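Local coordinates for protein aminomethyltransferase (Bartonella henselae, PDB 3GIR) that is an aminomethyltransferase of the glycine cleavage T-protein family, combining a folate-binding-type domain with a C-terminal barrel domain, at residues A[65-79]-A[243-257]. Sequence-based numbering, arbitrary orientation. Where two conformers were deposited one is given.
Sequences VLKEHLHTRAHAGLF and VEWVGLAARDSLRLE. With NA (sodium ion), chain B.
Glu68 OE1 accepts a hydrogen bond from Gly247 N where two helix-and-strand units of the folate-binding-type domain pack together: strand 243-245 runs parallel to strand 76-79 at one edge of a mixed sheet, while helices 65-74 and 248-257 pack at 53°. Gly247, the N-cap residue of helix 248-257, meets Glu68 OE1 on the anti side of the carboxylate (N to OE1 2.8 Å, N-H...O 161°); a water links the same oxygen to Ala250 N. The His69 ring sits as a knob among Ala250, Ser253, Leu254 and Glu257. CG anti to the backbone N (chi1 -180°) carries this ring toward helix 248-257, where Leu254 CD2 lies over the centre of one face, while ND1 shares a 2.7 Å hydrogen bond with Ser253 OG. Glu244 CG lies over one face of the His71 ring, whose NE2 hydrogen-bonds to Arg242 O. Val243 O binds the sodium ion together with Leu238 and Asp240. Arg73 forms a salt bridge with Glu257, NE and NH2 both meeting OE1 (NH2 to OE1 2.9 Å), guanidinium and carboxylate nearly coplanar; Leu254 CD2 sits over one face of the guanidinium, and NH1 makes a salt bridge to Glu218. Backbone bonds from Leu78 N to Glu244 O and Val246 N to Leu78 O fix the strand pairing. Leu78 CD2 rests on the six-membered ring of Trp245. Phe79 turns a ring face to Val246 CB, 3.8 Å from the ring centroid.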
ATOM      1  N   VAL A  65     -15.090   7.898  10.882  1.00 19.19           N
ATOM      2  CA  VAL A  65     -14.493   7.548   9.595  0.50 18.96           C
ATOM      3  C   VAL A  65     -14.528   8.720   8.596  1.00 18.40           C
ATOM      4  O   VAL A  65     -13.540   8.940   7.849  1.00 19.15           O
ATOM      5  CB  VAL A  65     -15.078   6.177   9.069  0.50 18.13           C
ATOM      6  CG1 VAL A  65     -16.574   6.310   8.625  0.50 17.24           C
ATOM      7  CG2 VAL A  65     -14.182   5.593   7.990  0.50 20.68           C
ATOM      8  N   LEU A  66     -15.620   9.476   8.548  1.00 18.21           N
ATOM      9  CA  LEU A  66     -15.718  10.606   7.640  1.00 19.56           C
ATOM     10  C   LEU A  66     -14.739  11.744   7.985  1.00 17.44           C
ATOM     11  O   LEU A  66     -13.955  12.178   7.096  1.00 17.81           O
ATOM     12  CB  LEU A  66     -17.166  11.106   7.575  1.00 20.58           C
ATOM     13  CG  LEU A  66     -18.247  10.126   7.155  1.00 26.93           C
ATOM     14  CD1 LEU A  66     -19.664  10.798   7.298  1.00 32.82           C
ATOM     15  CD2 LEU A  66     -17.990   9.614   5.738  1.00 30.75           C
ATOM     16  N   LYS A  67     -14.773  12.216   9.216  1.00 19.56           N
ATOM     17  CA  LYS A  67     -13.976  13.352   9.637  1.00 19.24           C
ATOM     18  C   LYS A  67     -12.479  12.978   9.728  1.00 18.33           C
ATOM     19  O   LYS A  67     -11.609  13.816   9.517  1.00 20.00           O
ATOM     20  CB  LYS A  67     -14.479  14.026  10.900  1.00 20.08           C
ATOM     21  CG  LYS A  67     -15.787  14.840  10.699  1.00 23.93           C
ATOM     22  CD  LYS A  67     -16.263  15.423  11.969  1.00 31.69           C
ATOM     23  CE  LYS A  67     -17.541  16.258  11.708  1.00 38.25           C
ATOM     24  NZ  LYS A  67     -18.254  16.457  13.031  1.00 42.54           N
ATOM     25  N   GLU A  68     -12.159  11.730   9.975  1.00 18.22           N
ATOM     26  CA  GLU A  68     -10.756  11.292  10.013  1.00 16.72           C
ATOM     27  C   GLU A  68     -10.166  11.374   8.598  1.00 17.31           C
ATOM     28  O   GLU A  68      -9.047  11.839   8.352  1.00 18.54           O
ATOM     29  CB  GLU A  68     -10.646   9.825  10.548  1.00 16.96           C
ATOM     30  CG  GLU A  68     -10.894   9.660  12.029  1.00 19.45           C
ATOM     31  CD  GLU A  68     -11.170   8.203  12.463  1.00 17.88           C
ATOM     32  OE1 GLU A  68     -10.533   7.274  11.965  1.00 17.58           O
ATOM     33  OE2 GLU A  68     -12.015   7.997  13.335  1.00 19.87           O
ATOM     34  N   HIS A  69     -10.949  10.884   7.628  1.00 16.68           N
ATOM     35  CA  HIS A  69     -10.582  11.024   6.223  1.00 17.92           C
ATOM     36  C   HIS A  69     -10.350  12.467   5.832  1.00 17.28           C
ATOM     37  O   HIS A  69      -9.283  12.869   5.280  1.00 17.68           O
ATOM     38  CB  HIS A  69     -11.651  10.334   5.357  1.00 17.71           C
ATOM     39  CG  HIS A  69     -11.386  10.408   3.879  1.00 17.01           C
ATOM     40  ND1 HIS A  69     -11.154   9.289   3.109  1.00 17.05           N
ATOM     41  CD2 HIS A  69     -11.337  11.475   3.040  1.00 18.20           C
ATOM     42  CE1 HIS A  69     -10.959   9.667   1.856  1.00 17.24           C
ATOM     43  NE2 HIS A  69     -11.045  10.995   1.784  1.00 17.95           N
ATOM     44  N   LEU A  70     -11.377  13.295   6.073  1.00 17.53           N
ATOM     45  CA  LEU A  70     -11.297  14.701   5.721  1.00 18.49           C
ATOM     46  C   LEU A  70     -10.171  15.394   6.467  1.00 17.37           C
ATOM     47  O   LEU A  70      -9.476  16.210   5.861  1.00 19.81           O
ATOM     48  CB  LEU A  70     -12.657  15.392   5.922  1.00 19.08           C
ATOM     49  CG  LEU A  70     -13.799  14.890   5.023  1.00 20.31           C
ATOM     50  CD1 LEU A  70     -15.182  15.434   5.583  1.00 25.38           C
ATOM     51  CD2 LEU A  70     -13.615  15.174   3.542  1.00 21.12           C
ATOM     52  N   HIS A  71      -9.956  15.026   7.721  1.00 18.33           N
ATOM     53  CA  HIS A  71      -8.851  15.578   8.505  1.00 18.56           C
ATOM     54  C   HIS A  71      -7.489  15.377   7.857  1.00 19.07           C
ATOM     55  O   HIS A  71      -6.643  16.294   7.809  1.00 18.43           O
ATOM     56  CB  HIS A  71      -8.877  15.079   9.961  1.00 19.22           C
ATOM     57  CG  HIS A  71      -7.778  15.677  10.787  1.00 22.32           C
ATOM     58  ND1 HIS A  71      -7.939  16.872  11.460  1.00 21.18           N
ATOM     59  CD2 HIS A  71      -6.499  15.282  10.996  1.00 20.34           C
ATOM     60  CE1 HIS A  71      -6.802  17.158  12.086  1.00 21.61           C
ATOM     61  NE2 HIS A  71      -5.906  16.230  11.803  1.00 21.21           N
ATOM     62  N   THR A  72      -7.271  14.187   7.286  1.00 17.30           N
ATOM     63  CA  THR A  72      -6.015  13.837   6.667  1.00 17.26           C
ATOM     64  C   THR A  72      -5.759  14.692   5.453  1.00 18.35           C
ATOM     65  O   THR A  72      -4.640  15.118   5.206  1.00 20.34           O
ATOM     66  CB  THR A  72      -5.942  12.303   6.321  1.00 17.18           C
ATOM     67  OG1 THR A  72      -6.177  11.521   7.508  1.00 17.70           O
ATOM     68  CG2 THR A  72      -4.647  11.881   5.722  1.00 16.48           C
ATOM     69  N   ARG A  73      -6.813  14.957   4.689  1.00 18.25           N
ATOM     70  CA  ARG A  73      -6.645  15.744   3.467  1.00 18.96           C
ATOM     71  C   ARG A  73      -6.486  17.258   3.757  1.00 19.91           C
ATOM     72  O   ARG A  73      -5.987  17.983   2.881  1.00 21.05           O
ATOM     73  CB  ARG A  73      -7.755  15.481   2.496  1.00 19.46           C
ATOM     74  CG  ARG A  73      -7.765  14.054   1.903  1.00 21.78           C
ATOM     75  CD  ARG A  73      -8.012  14.019   0.416  1.00 18.41           C
ATOM     76  NE  ARG A  73      -8.273  12.704  -0.101  1.00 17.52           N
ATOM     77  CZ  ARG A  73      -7.337  11.790  -0.332  1.00 18.80           C
ATOM     78  NH1 ARG A  73      -6.062  12.067  -0.163  1.00 18.09           N
ATOM     79  NH2 ARG A  73      -7.684  10.585  -0.705  1.00 19.26           N
ATOM     80  N   ALA A  74      -6.943  17.700   4.913  1.00 19.46           N
ATOM     81  CA  ALA A  74      -6.901  19.138   5.305  1.00 21.81           C
ATOM     82  C   ALA A  74      -5.760  19.513   6.240  1.00 21.01           C
ATOM     83  O   ALA A  74      -5.357  20.705   6.286  1.00 21.86           O
ATOM     84  CB  ALA A  74      -8.256  19.520   5.897  1.00 22.46           C
ATOM     85  N   HIS A  75      -5.213  18.529   6.975  1.00 19.44           N
ATOM     86  CA  HIS A  75      -4.354  18.766   8.121  1.00 18.15           C
ATOM     87  C   HIS A  75      -3.243  17.701   8.163  1.00 17.56           C
ATOM     88  O   HIS A  75      -2.495  17.573   7.215  1.00 18.96           O
ATOM     89  CB  HIS A  75      -5.166  18.844   9.443  1.00 16.31           C
ATOM     90  CG  HIS A  75      -6.122  19.987   9.480  1.00 19.81           C
ATOM     91  ND1 HIS A  75      -5.703  21.312   9.473  1.00 24.14           N
ATOM     92  CD2 HIS A  75      -7.475  20.007   9.437  1.00 24.14           C
ATOM     93  CE1 HIS A  75      -6.773  22.092   9.421  1.00 26.50           C
ATOM     94  NE2 HIS A  75      -7.861  21.329   9.391  1.00 27.95           N
ATOM     95  N   ALA A  76      -3.179  16.901   9.230  1.00 18.70           N
ATOM     96  CA  ALA A  76      -2.199  15.819   9.312  1.00 17.08           C
ATOM     97  C   ALA A  76      -2.836  14.674  10.113  1.00 16.20           C
ATOM     98  O   ALA A  76      -3.356  14.866  11.214  1.00 17.78           O
ATOM     99  CB  ALA A  76      -0.929  16.299   9.996  1.00 17.65           C
ATOM    100  N   GLY A  77      -2.869  13.494   9.507  1.00 16.25           N
ATOM    101  CA  GLY A  77      -3.393  12.307  10.151  1.00 14.74           C
ATOM    102  C   GLY A  77      -2.250  11.400  10.549  1.00 14.88           C
ATOM    103  O   GLY A  77      -1.280  11.248   9.831  1.00 15.76           O
ATOM    104  N   LEU A  78      -2.371  10.828  11.724  1.00 14.57           N
ATOM    105  CA  LEU A  78      -1.396   9.894  12.281  1.00 15.36           C
ATOM    106  C   LEU A  78      -2.029   8.495  12.256  1.00 15.21           C
ATOM    107  O   LEU A  78      -3.123   8.252  12.778  1.00 15.62           O
ATOM    108  CB  LEU A  78      -1.038  10.265  13.741  1.00 16.79           C
ATOM    109  CG  LEU A  78       0.122   9.453  14.347  1.00 16.54           C
ATOM    110  CD1 LEU A  78       1.484   9.679  13.603  1.00 17.02           C
ATOM    111  CD2 LEU A  78       0.215   9.819  15.901  1.00 16.41           C
ATOM    112  N   PHE A  79      -1.326   7.563  11.639  1.00 15.02           N
ATOM    113  CA  PHE A  79      -1.776   6.197  11.447  1.00 14.35           C
ATOM    114  C   PHE A  79      -0.775   5.250  12.092  1.00 15.13           C
ATOM    115  O   PHE A  79       0.413   5.298  11.793  1.00 15.74           O
ATOM    116  CB  PHE A  79      -1.859   5.819   9.954  1.00 14.98           C
ATOM    117  CG  PHE A  79      -2.704   6.715   9.088  1.00 15.71           C
ATOM    118  CD1 PHE A  79      -3.885   6.250   8.531  1.00 15.99           C
ATOM    119  CD2 PHE A  79      -2.275   8.005   8.785  1.00 14.73           C
ATOM    120  CE1 PHE A  79      -4.650   7.075   7.703  1.00 15.62           C
ATOM    121  CE2 PHE A  79      -3.077   8.812   8.002  1.00 15.57           C
ATOM    122  CZ  PHE A  79      -4.258   8.343   7.484  1.00 16.24           C
ATOM    123  N   VAL A 243      -2.791  17.356  14.403  1.00 18.23           N
ATOM    124  CA  VAL A 243      -2.682  15.892  14.264  1.00 17.23           C
ATOM    125  C   VAL A 243      -3.817  15.192  15.018  1.00 18.31           C
ATOM    126  O   VAL A 243      -4.101  15.484  16.179  1.00 17.96           O
ATOM    127  CB  VAL A 243      -1.346  15.401  14.822  1.00 17.30           C
ATOM    128  CG1 VAL A 243      -1.144  13.905  14.698  1.00 17.10           C
ATOM    129  CG2 VAL A 243      -0.176  16.054  14.046  1.00 18.74           C
ATOM    130  N   GLU A 244      -4.442  14.242  14.312  1.00 17.41           N
ATOM    131  CA  GLU A 244      -5.352  13.295  14.949  1.00 17.84           C
ATOM    132  C   GLU A 244      -5.009  11.904  14.516  1.00 16.51           C
ATOM    133  O   GLU A 244      -4.539  11.700  13.401  1.00 16.90           O
ATOM    134  CB  GLU A 244      -6.795  13.587  14.568  1.00 16.89           C
ATOM    135  CG  GLU A 244      -7.295  15.015  14.913  1.00 18.44           C
ATOM    136  CD  GLU A 244      -7.508  15.258  16.424  1.00 25.57           C
ATOM    137  OE1 GLU A 244      -7.451  14.335  17.245  1.00 29.37           O
ATOM    138  OE2 GLU A 244      -7.728  16.429  16.830  1.00 26.57           O
ATOM    139  N   TRP A 245      -5.339  10.926  15.342  1.00 17.29           N
ATOM    140  CA  TRP A 245      -5.297   9.525  14.923  1.00 16.87           C
ATOM    141  C   TRP A 245      -6.389   9.231  13.862  1.00 16.48           C
ATOM    142  O   TRP A 245      -7.512   9.784  13.923  1.00 15.84           O
ATOM    143  CB  TRP A 245      -5.649   8.615  16.069  1.00 17.22           C
ATOM    144  CG  TRP A 245      -4.621   8.333  17.113  1.00 17.33           C
ATOM    145  CD1 TRP A 245      -4.782   8.625  18.448  1.00 16.74           C
ATOM    146  CD2 TRP A 245      -3.361   7.670  16.988  1.00 16.52           C
ATOM    147  NE1 TRP A 245      -3.707   8.197  19.147  1.00 18.31           N
ATOM    148  CE2 TRP A 245      -2.806   7.595  18.288  1.00 17.28           C
ATOM    149  CE3 TRP A 245      -2.642   7.141  15.934  1.00 16.46           C
ATOM    150  CZ2 TRP A 245      -1.576   6.980  18.552  1.00 18.67           C
ATOM    151  CZ3 TRP A 245      -1.423   6.573  16.178  1.00 15.58           C
ATOM    152  CH2 TRP A 245      -0.884   6.491  17.499  1.00 17.78           C
ATOM    153  N   VAL A 246      -5.976   8.448  12.847  1.00 14.02           N
ATOM    154  CA  VAL A 246      -6.855   8.015  11.782  1.00 13.93           C
ATOM    155  C   VAL A 246      -6.896   6.469  11.825  1.00 13.52           C
ATOM    156  O   VAL A 246      -5.855   5.812  11.862  1.00 14.72           O
ATOM    157  CB  VAL A 246      -6.369   8.581  10.477  1.00 14.38           C
ATOM    158  CG1 VAL A 246      -7.314   8.159   9.338  1.00 14.65           C
ATOM    159  CG2 VAL A 246      -6.345  10.087  10.594  1.00 14.35           C
ATOM    160  N   GLY A 247      -8.081   5.894  11.749  1.00 14.36           N
ATOM    161  CA  GLY A 247      -8.310   4.461  11.792  1.00 15.84           C
ATOM    162  C   GLY A 247      -8.246   3.790  10.444  1.00 15.04           C
ATOM    163  O   GLY A 247      -8.119   4.441   9.403  1.00 15.83           O
ATOM    164  N   LEU A 248      -8.296   2.469  10.465  1.00 16.15           N
ATOM    165  CA  LEU A 248      -8.181   1.693   9.219  1.00 16.04           C
ATOM    166  C   LEU A 248      -9.284   1.971   8.233  1.00 16.25           C
ATOM    167  O   LEU A 248      -9.047   1.857   7.006  1.00 16.81           O
ATOM    168  CB  LEU A 248      -8.167   0.191   9.568  1.00 18.32           C
ATOM    169  CG  LEU A 248      -6.805  -0.385   9.985  1.00 22.31           C
ATOM    170  CD1 LEU A 248      -6.968  -1.915   9.850  1.00 25.75           C
ATOM    171  CD2 LEU A 248      -5.359   0.146   9.429  1.00 21.43           C
ATOM    172  N   ALA A 249     -10.508   2.304   8.700  1.00 16.71           N
ATOM    173  CA  ALA A 249     -11.611   2.598   7.768  1.00 15.98           C
ATOM    174  C   ALA A 249     -11.291   3.801   6.893  1.00 16.52           C
ATOM    175  O   ALA A 249     -11.410   3.722   5.667  1.00 17.00           O
ATOM    176  CB  ALA A 249     -12.989   2.666   8.445  1.00 18.71           C
ATOM    177  N   ALA A 250     -10.816   4.860   7.527  1.00 15.71           N
ATOM    178  CA  ALA A 250     -10.428   6.038   6.803  1.00 15.86           C
ATOM    179  C   ALA A 250      -9.156   5.789   6.001  1.00 15.71           C
ATOM    180  O   ALA A 250      -8.978   6.376   4.934  1.00 16.73           O
ATOM    181  CB  ALA A 250     -10.294   7.249   7.765  1.00 15.84           C
ATOM    182  N   ARG A 251      -8.200   5.022   6.567  1.00 14.20           N
ATOM    183  CA  ARG A 251      -7.041   4.621   5.761  1.00 14.46           C
ATOM    184  C   ARG A 251      -7.483   4.002   4.426  1.00 15.13           C
ATOM    185  O   ARG A 251      -6.903   4.264   3.377  1.00 15.29           O
ATOM    186  CB  ARG A 251      -6.137   3.666   6.526  1.00 15.71           C
ATOM    187  CG  ARG A 251      -5.024   3.034   5.766  1.00 14.61           C
ATOM    188  CD  ARG A 251      -4.080   2.378   6.690  1.00 17.53           C
ATOM    189  NE  ARG A 251      -3.178   1.386   6.114  1.00 17.14           N
ATOM    190  CZ  ARG A 251      -1.951   1.641   5.709  1.00 20.66           C
ATOM    191  NH1 ARG A 251      -1.488   2.874   5.711  1.00 19.90           N
ATOM    192  NH2 ARG A 251      -1.187   0.622   5.282  1.00 22.91           N
ATOM    193  N   ASP A 252      -8.473   3.124   4.512  1.00 14.62           N
ATOM    194  CA  ASP A 252      -9.006   2.504   3.309  1.00 15.11           C
ATOM    195  C   ASP A 252      -9.686   3.486   2.318  1.00 16.20           C
ATOM    196  O   ASP A 252      -9.462   3.365   1.126  1.00 16.17           O
ATOM    197  CB  ASP A 252      -9.980   1.343   3.708  1.00 14.73           C
ATOM    198  CG  ASP A 252     -10.197   0.389   2.553  1.00 18.91           C
ATOM    199  OD1 ASP A 252      -9.204  -0.140   2.016  1.00 20.98           O
ATOM    200  OD2 ASP A 252     -11.376   0.300   2.106  1.00 23.84           O
ATOM    201  N   SER A 253     -10.511   4.425   2.784  1.00 15.61           N
ATOM    202  CA  SER A 253     -11.163   5.371   1.911  1.00 16.32           C
ATOM    203  C   SER A 253     -10.146   6.299   1.273  1.00 16.47           C
ATOM    204  O   SER A 253     -10.231   6.683   0.064  1.00 18.22           O
ATOM    205  CB  SER A 253     -12.306   6.128   2.592  1.00 18.31           C
ATOM    206  OG  SER A 253     -11.899   6.741   3.815  1.00 18.07           O
ATOM    207  N   LEU A 254      -9.121   6.659   2.047  1.00 14.30           N
ATOM    208  CA  LEU A 254      -8.069   7.488   1.480  1.00 14.85           C
ATOM    209  C   LEU A 254      -7.341   6.805   0.354  1.00 13.91           C
ATOM    210  O   LEU A 254      -7.095   7.437  -0.726  1.00 15.99           O
ATOM    211  CB  LEU A 254      -7.089   7.995   2.548  1.00 13.65           C
ATOM    212  CG  LEU A 254      -7.650   8.975   3.568  1.00 14.36           C
ATOM    213  CD1 LEU A 254      -6.770   8.907   4.826  1.00 14.73           C
ATOM    214  CD2 LEU A 254      -7.732  10.451   3.050  1.00 16.99           C
ATOM    215  N   ARG A 255      -6.826   5.608   0.603  1.00 15.41           N
ATOM    216  CA  ARG A 255      -6.085   4.909  -0.389  1.00 15.26           C
ATOM    217  C   ARG A 255      -6.917   4.596  -1.629  1.00 16.00           C
ATOM    218  O   ARG A 255      -6.383   4.618  -2.744  1.00 15.81           O
ATOM    219  CB  ARG A 255      -5.401   3.659   0.179  1.00 14.45           C
ATOM    220  CG  ARG A 255      -6.336   2.493   0.556  1.00 15.85           C
ATOM    221  CD  ARG A 255      -6.481   1.600  -0.601  1.00 16.35           C
ATOM    222  NE  ARG A 255      -7.513   0.613  -0.314  1.00 16.22           N
ATOM    223  CZ  ARG A 255      -7.967  -0.317  -1.159  1.00 15.44           C
ATOM    224  NH1 ARG A 255      -7.499  -0.469  -2.377  1.00 16.20           N
ATOM    225  NH2 ARG A 255      -8.907  -1.150  -0.700  1.00 18.22           N
ATOM    226  N   LEU A 256      -8.174   4.262  -1.434  1.00 15.32           N
ATOM    227  CA  LEU A 256      -9.050   3.923  -2.556  1.00 16.43           C
ATOM    228  C   LEU A 256      -9.344   5.130  -3.430  1.00 18.15           C
ATOM    229  O   LEU A 256      -9.220   5.058  -4.661  1.00 17.27           O
ATOM    230  CB  LEU A 256     -10.310   3.241  -2.012  1.00 17.13           C
ATOM    231  CG  LEU A 256     -11.393   2.782  -3.001  1.00 19.45           C
ATOM    232  CD1 LEU A 256     -10.739   2.026  -4.180  1.00 20.53           C
ATOM    233  CD2 LEU A 256     -12.523   2.030  -2.259  1.00 22.20           C
ATOM    234  N   GLU A 257      -9.606   6.275  -2.828  1.00 17.71           N
ATOM    235  CA  GLU A 257      -9.646   7.587  -3.598  1.00 17.58           C
ATOM    236  C   GLU A 257      -8.377   7.841  -4.413  1.00 18.25           C
ATOM    237  O   GLU A 257      -8.410   8.383  -5.505  1.00 19.27           O
ATOM    238  CB  GLU A 257      -9.916   8.755  -2.664  1.00 18.97           C
ATOM    239  CG  GLU A 257     -11.307   8.898  -2.244  1.00 18.94           C
ATOM    240  CD  GLU A 257     -11.538  10.143  -1.425  1.00 18.40           C
ATOM    241  OE1 GLU A 257     -10.524  10.728  -0.966  1.00 20.50           O
ATOM    242  OE2 GLU A 257     -12.709  10.532  -1.205  1.00 18.77           O
TER
HETATM  243 NA    NA B 373      -3.544  16.653  18.160  1.00 20.80          NA
HETATM  244  O   HOH W   1     -13.887   7.947   5.155  1.00 25.02           O
HETATM  245  O   HOH W   2     -11.434   5.278  10.337  1.00 18.87           O
HETATM  246  O   HOH W   3      -5.542  18.013  17.604  1.00 24.69           O
HETATM  247  O   HOH W   4      -5.184  15.328  19.260  1.00 30.59           O
HETATM  248  O   HOH W   5      -3.533  18.118  20.191  1.00 25.48           O